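Local coordinates for divalent-cation tolerance protein CutA (Thermotoga maritima, PDB 1VHF), which probably takes part in resistance toward heavy metals and binds copper ions, working as a homotrimer of the CutA family, at residues Leu5-Phe10 / Asn33-Arg38; Arg21-Lys26 / Lys65-Glu70. All blocks are in the same frame, centred on the assembly; numbering follows the deposited sequence. Where two conformers were deposited one is given.

Contact 1. Residues Leu5-Phe10 / Asn33-Arg38; sequences LVYSTF and NAFEIR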
loop_
_atom_site.group_PDB
_atom_site.type_symbol
_atom_site.label_atom_id
_atom_site.label_comp_id
_atom_site.label_asym_id
_atom_site.label_seq_id
_atom_site.Cartn_x
_atom_site.Cartn_y
_atom_site.Cartn_z
ATOM N N LEU A 5 2.071 -5.485 -6.255
ATOM C CA LEU A 5 1.780 -4.118 -5.822
ATOM C C LEU A 5 0.523 -4.204 -4.945
ATOM O O LEU A 5 -0.514 -4.678 -5.405
ATOM C CB LEU A 5 1.421 -3.181 -6.969
ATOM C CG LEU A 5 2.342 -3.107 -8.175
ATOM C CD1 LEU A 5 1.733 -2.153 -9.202
ATOM C CD2 LEU A 5 3.734 -2.689 -7.789
ATOM N N VAL A 6 0.625 -3.694 -3.719
ATOM C CA VAL A 6 -0.538 -3.661 -2.823
ATOM C C VAL A 6 -0.915 -2.172 -2.680
ATOM O O VAL A 6 -0.093 -1.318 -2.349
ATOM C CB VAL A 6 -0.217 -4.271 -1.457
ATOM C CG1 VAL A 6 -1.409 -4.118 -0.527
ATOM C CG2 VAL A 6 0.164 -5.740 -1.587
ATOM N N TYR A 7 -2.170 -1.880 -2.994
ATOM C CA TYR A 7 -2.718 -0.530 -2.963
ATOM C C TYR A 7 -3.625 -0.313 -1.753
ATOM O O TYR A 7 -4.357 -1.197 -1.334
ATOM C CB TYR A 7 -3.601 -0.337 -4.219
ATOM C CG TYR A 7 -4.188 1.040 -4.502
ATOM C CD1 TYR A 7 -5.390 1.432 -3.964
ATOM C CD2 TYR A 7 -3.546 1.911 -5.368
ATOM C CE1 TYR A 7 -5.976 2.649 -4.266
ATOM C CE2 TYR A 7 -4.099 3.174 -5.645
ATOM C CZ TYR A 7 -5.312 3.513 -5.113
ATOM O OH TYR A 7 -5.847 4.739 -5.453
ATOM N N SER A 8 -3.520 0.882 -1.190
ATOM C CA SER A 8 -4.435 1.268 -0.103
ATOM C C SER A 8 -4.556 2.782 -0.145
ATOM O O SER A 8 -3.806 3.494 -0.814
ATOM C CB SER A 8 -3.912 0.789 1.245
ATOM O OG SER A 8 -4.889 1.024 2.263
ATOM N N THR A 9 -5.537 3.296 0.605
ATOM C CA THR A 9 -5.742 4.733 0.733
ATOM C C THR A 9 -5.751 5.089 2.220
ATOM O O THR A 9 -5.999 4.251 3.106
ATOM C CB THR A 9 -6.950 5.319 0.056
ATOM O OG1 THR A 9 -8.156 4.927 0.740
ATOM C CG2 THR A 9 -7.005 4.916 -1.408
ATOM N N PHE A 10 -5.369 6.348 2.476
ATOM C CA PHE A 10 -5.180 6.893 3.821
ATOM C C PHE A 10 -5.773 8.272 3.950
ATOM O O PHE A 10 -5.958 8.979 2.963
ATOM C CB PHE A 10 -3.632 7.019 4.066
ATOM C CG PHE A 10 -2.976 5.660 3.939
ATOM C CD1 PHE A 10 -2.429 5.285 2.709
ATOM C CD2 PHE A 10 -2.892 4.793 5.011
ATOM C CE1 PHE A 10 -1.886 4.023 2.542
ATOM C CE2 PHE A 10 -2.327 3.531 4.836
ATOM C CZ PHE A 10 -1.799 3.148 3.606
ATOM N N ASN A 33 5.178 4.153 -3.164
ATOM C CA ASN A 33 4.931 5.366 -3.956
ATOM C C ASN A 33 3.568 5.914 -3.497
ATOM O O ASN A 33 2.590 5.159 -3.574
ATOM C CB ASN A 33 4.898 5.100 -5.454
ATOM C CG ASN A 33 6.216 4.776 -6.093
ATOM O OD1 ASN A 33 6.230 4.425 -7.283
ATOM N ND2 ASN A 33 7.357 4.882 -5.433
ATOM N N ALA A 34 3.491 7.148 -3.007
ATOM C CA ALA A 34 2.200 7.662 -2.520
ATOM C C ALA A 34 1.854 8.950 -3.261
ATOM O O ALA A 34 2.731 9.694 -3.720
ATOM C CB ALA A 34 2.293 7.927 -1.015
ATOM N N PHE A 35 0.554 9.225 -3.404
ATOM C CA PHE A 35 0.123 10.414 -4.137
ATOM C C PHE A 35 -1.285 10.843 -3.699
ATOM O O PHE A 35 -2.069 10.047 -3.171
ATOM C CB PHE A 35 0.089 10.204 -5.668
ATOM C CG PHE A 35 -0.631 8.967 -6.129
ATOM C CD1 PHE A 35 -0.041 7.710 -6.038
ATOM C CD2 PHE A 35 -1.914 9.063 -6.688
ATOM C CE1 PHE A 35 -0.690 6.566 -6.429
ATOM C CE2 PHE A 35 -2.542 7.929 -7.187
ATOM C CZ PHE A 35 -1.961 6.680 -7.030
ATOM N N GLU A 36 -1.547 12.136 -3.806
ATOM C CA GLU A 36 -2.831 12.680 -3.361
ATOM C C GLU A 36 -3.942 12.320 -4.335
ATOM O O GLU A 36 -3.764 12.353 -5.573
ATOM C CB GLU A 36 -2.728 14.215 -3.192
ATOM C CG GLU A 36 -3.873 14.749 -2.341
ATOM C CD GLU A 36 -3.805 16.271 -2.194
ATOM O OE1 GLU A 36 -2.800 16.877 -2.629
ATOM O OE2 GLU A 36 -4.804 16.787 -1.645
ATOM N N ILE A 37 -5.109 12.025 -3.763
ATOM C CA ILE A 37 -6.286 11.686 -4.535
ATOM C C ILE A 37 -7.535 12.377 -4.017
ATOM O O ILE A 37 -7.600 12.852 -2.874
ATOM C CB ILE A 37 -6.574 10.161 -4.538
ATOM C CG1 ILE A 37 -6.734 9.626 -3.124
ATOM C CG2 ILE A 37 -5.445 9.413 -5.258
ATOM C CD1 ILE A 37 -7.382 8.248 -3.114
ATOM N N ARG A 38 -8.505 12.488 -4.943
ATOM C CA ARG A 38 -9.869 12.874 -4.510
ATOM C C ARG A 38 -10.646 11.560 -4.577
ATOM O O ARG A 38 -10.405 10.740 -5.495
ATOM C CB ARG A 38 -10.476 13.824 -5.547
ATOM C CG ARG A 38 -9.713 15.119 -5.682
ATOM C CD ARG A 38 -9.904 15.979 -4.444
ATOM N NE ARG A 38 -9.486 17.357 -4.769
ATOM C CZ ARG A 38 -9.916 18.399 -4.074
ATOM N NH1 ARG A 38 -10.771 18.176 -3.070
ATOM N NH2 ARG A 38 -9.563 19.644 -4.367
#

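Contact 2. Residues Arg21-Lys26 / Lys65-Glu70; sequences RKLLEK and KELYEE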
loop_
_atom_site.group_PDB
_atom_site.type_symbol
_atom_site.label_atom_id
_atom_site.label_comp_id
_atom_site.label_asym_id
_atom_site.label_seq_id
_atom_site.Cartn_x
_atom_site.Cartn_y
_atom_site.Cartn_z
ATOM N N ARG A 21 6.861 4.162 6.028
ATOM C CA ARG A 21 8.136 4.030 6.769
ATOM C C ARG A 21 8.098 2.846 7.706
ATOM O O ARG A 21 9.114 2.113 7.772
ATOM C CB ARG A 21 8.347 5.342 7.554
ATOM C CG ARG A 21 9.623 5.269 8.400
ATOM C CD ARG A 21 9.773 6.497 9.279
ATOM N NE ARG A 21 11.147 6.802 9.589
ATOM C CZ ARG A 21 12.147 7.102 8.774
ATOM N NH1 ARG A 21 11.996 7.163 7.466
ATOM N NH2 ARG A 21 13.337 7.351 9.305
ATOM N N LYS A 22 7.009 2.577 8.434
ATOM C CA LYS A 22 6.946 1.442 9.345
ATOM C C LYS A 22 7.084 0.127 8.603
ATOM O O LYS A 22 7.738 -0.815 9.082
ATOM C CB LYS A 22 5.638 1.460 10.160
ATOM C CG LYS A 22 5.758 2.477 11.310
ATOM C CD LYS A 22 4.507 2.523 12.150
ATOM C CE LYS A 22 4.564 3.706 13.143
ATOM N NZ LYS A 22 5.733 3.556 14.054
ATOM N N LEU A 23 6.455 0.020 7.432
ATOM C CA LEU A 23 6.557 -1.201 6.642
ATOM C C LEU A 23 7.977 -1.391 6.136
ATOM O O LEU A 23 8.440 -2.541 6.085
ATOM C CB LEU A 23 5.541 -1.182 5.487
ATOM C CG LEU A 23 4.087 -1.145 5.934
ATOM C CD1 LEU A 23 3.159 -0.889 4.755
ATOM C CD2 LEU A 23 3.715 -2.421 6.692
ATOM N N LEU A 24 8.671 -0.290 5.791
ATOM C CA LEU A 24 10.086 -0.425 5.408
ATOM C C LEU A 24 10.949 -0.812 6.619
ATOM O O LEU A 24 11.846 -1.650 6.456
ATOM C CB LEU A 24 10.570 0.925 4.858
ATOM C CG LEU A 24 10.106 1.274 3.429
ATOM C CD1 LEU A 24 10.321 2.752 3.173
ATOM C CD2 LEU A 24 10.869 0.400 2.430
ATOM N N GLU A 25 10.633 -0.298 7.799
ATOM C CA GLU A 25 11.423 -0.620 9.017
ATOM C C GLU A 25 11.327 -2.116 9.284
ATOM O O GLU A 25 12.297 -2.782 9.717
ATOM C CB GLU A 25 10.817 0.160 10.188
ATOM C CG GLU A 25 11.233 1.623 10.251
ATOM C CD GLU A 25 10.407 2.449 11.213
ATOM O OE1 GLU A 25 9.633 1.890 12.016
ATOM O OE2 GLU A 25 10.516 3.708 11.192
ATOM N N LYS A 26 10.163 -2.696 9.038
ATOM C CA LYS A 26 9.904 -4.107 9.250
ATOM C C LYS A 26 10.364 -4.972 8.108
ATOM O O LYS A 26 10.302 -6.197 8.149
ATOM C CB LYS A 26 8.415 -4.341 9.551
ATOM C CG LYS A 26 7.953 -3.660 10.845
ATOM C CD LYS A 26 6.432 -3.638 10.929
ATOM C CE LYS A 26 5.903 -2.914 12.153
ATOM N NZ LYS A 26 5.897 -3.823 13.342
ATOM N N LYS A 65 0.956 -11.986 2.584
ATOM C CA LYS A 65 0.139 -12.265 3.773
ATOM C C LYS A 65 0.579 -11.401 4.944
ATOM O O LYS A 65 -0.291 -10.754 5.557
ATOM C CB LYS A 65 0.285 -13.752 4.136
ATOM N N GLU A 66 1.877 -11.355 5.227
ATOM C CA GLU A 66 2.402 -10.536 6.311
ATOM C C GLU A 66 2.135 -9.049 6.091
ATOM O O GLU A 66 1.860 -8.308 7.033
ATOM C CB GLU A 66 3.902 -10.757 6.492
ATOM C CG GLU A 66 4.265 -12.206 6.859
ATOM C CD GLU A 66 5.785 -12.343 6.724
ATOM O OE1 GLU A 66 6.470 -11.758 7.594
ATOM O OE2 GLU A 66 6.247 -12.904 5.722
ATOM N N LEU A 67 2.278 -8.591 4.845
ATOM C CA LEU A 67 1.993 -7.168 4.581
ATOM C C LEU A 67 0.524 -6.898 4.802
ATOM O O LEU A 67 0.198 -5.840 5.363
ATOM C CB LEU A 67 2.419 -6.857 3.126
ATOM C CG LEU A 67 1.961 -5.490 2.593
ATOM C CD1 LEU A 67 2.568 -4.340 3.425
ATOM C CD2 LEU A 67 2.445 -5.359 1.154
ATOM N N TYR A 68 -0.382 -7.744 4.290
ATOM C CA TYR A 68 -1.796 -7.487 4.560
ATOM C C TYR A 68 -2.090 -7.372 6.049
ATOM O O TYR A 68 -2.827 -6.485 6.488
ATOM C CB TYR A 68 -2.720 -8.529 3.936
ATOM C CG TYR A 68 -3.183 -8.265 2.523
ATOM C CD1 TYR A 68 -2.309 -8.080 1.457
ATOM C CD2 TYR A 68 -4.550 -8.262 2.276
ATOM C CE1 TYR A 68 -2.804 -7.882 0.187
ATOM C CE2 TYR A 68 -5.060 -8.078 0.990
ATOM C CZ TYR A 68 -4.152 -7.902 -0.040
ATOM O OH TYR A 68 -4.653 -7.681 -1.311
ATOM N N GLU A 69 -1.493 -8.290 6.834
ATOM C CA GLU A 69 -1.746 -8.296 8.276
ATOM C C GLU A 69 -1.238 -7.049 8.947
ATOM O O GLU A 69 -1.978 -6.358 9.679
ATOM C CB GLU A 69 -1.065 -9.546 8.884
ATOM C CG GLU A 69 -1.619 -10.867 8.380
ATOM C CD GLU A 69 -1.015 -12.072 9.074
ATOM O OE1 GLU A 69 0.042 -12.575 8.636
ATOM O OE2 GLU A 69 -1.594 -12.535 10.082
ATOM N N GLU A 70 -0.020 -6.617 8.645
ATOM C CA GLU A 70 0.541 -5.428 9.256
ATOM C C GLU A 70 -0.189 -4.184 8.809
ATOM O O GLU A 70 -0.426 -3.252 9.582
ATOM C CB GLU A 70 2.051 -5.297 9.056
ATOM C CG GLU A 70 2.698 -4.211 9.870
ATOM C CD GLU A 70 2.610 -4.272 11.378
ATOM O OE1 GLU A 70 2.362 -5.347 11.949
ATOM O OE2 GLU A 70 2.817 -3.219 12.037
#

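Contact 1. Residues Leu5-Phe10 / Asn33-Arg38
Tyr7 reaches Phe35 with the rim of its ring: CE2 of Tyr7 stands 4.3 Å from CZ of Phe35, and that CZ lies near the plane of the tyrosine ring, at its edge. The chi1 of Tyr7, -174°, sets CG opposite the backbone N and carries the ring out toward 33-38, although its CB sets off past that strand. The same ring lies against Phe83, with the two planes about 20° apart. At the far end of Tyr7, OH comes within 4.5 Å of CD1 of Ile37, a loose approach to a methyl group. Two residues on, Thr9 shares the sheet face of Tyr7 and gives the shortest approach, CG2 of Thr9 to CD1 of Ile37 at 3.8 Å, the two side chains crossing at about a right angle. The chi1 of Thr9, 71°, points CG2 at Ile37, while OG1 is hydrogen-bonded to Glu52 OE2.

The axes of segments 5-10 and 33-38 approach to 8.9 Å, with their N-to-C directions 62° apart, and no hydrogen bond joins them. This fits two strands separated in the sheet by 46-60, which pairs with both. With 123 Å² buried and mainly methyl and aromatic carbons in contact, the chemistry implies a thin apolar patch bridging over the intervening strand, with no directional bond across it; the Thr9 hydroxyl is held by Glu52 instead.

Contact 2. Residues Arg21-Lys26 / Lys65-Glu70
Leu23 and Leu67 meet through their methyl groups, the two side chains crossing at about a right angle: CD1 of Leu67 sits against both branches of Leu23, 3.7 Å from CD1 and 4.0 Å from CD2 of Leu23. Their conformers differ, for Leu23 carries CG beside its backbone N (chi1 -63°), whereas Leu67 has CG opposite its own N.

Glu70 continues the apolar seam with its aliphatic part, CD2 of Leu23 packing 3.8 Å from CG of Glu70 as the two side chains run past each other in opposite senses. A bend at chi2 (60°) then turns the carboxylate toward Lys26. The lysine is extended as far as CE and bent at its last torsion (-83°), crossing Glu70 steeply; CE of Lys26 comes 3.1 Å from OE2 of Glu70, closer than the ammonium nitrogen does. NZ of Lys26 stands 3.4 Å from the same OE2, a salt bridge without a cross-segment hydrogen bond, which points to charge attraction at the open edge of the seam.

The leucines face the sheet: Leu23 rests on Phe57, and Leu67 on Val6 and Thr59. Ile29, in the loop after helix 13-25, touches both leucines, and Leu28 touches Glu70. Helices 13-25 and 64-74 thus pack side by side over one face of the antiparallel sheet, as in a ferredoxin-like fold (strand order 2-3-1-4).

How the contacts relate
The contacts have no secondary-structure element in common: contact 1 joins strands 3-10 and 31-43, contact 2 the helices 13-25 and 64-74, and their segments alternate along the chain. Their centres are about 15 Å apart. Val6, which lies on strand 3-10 but takes no part in contact 1, connects them, its CG2 packing 3.6 Å from CD2 of Leu67. Contact 1 is a surface patch with no buried residue among its four, on the sheet face turned from helices 13-25 and 64-74; it is largely apolar, without hydrogen bond or salt bridge. Contact 2 is partly buried and graded: a leucine pair inside against the sheet, an ion pair outside. It also covers more area, 190 against 123 Å².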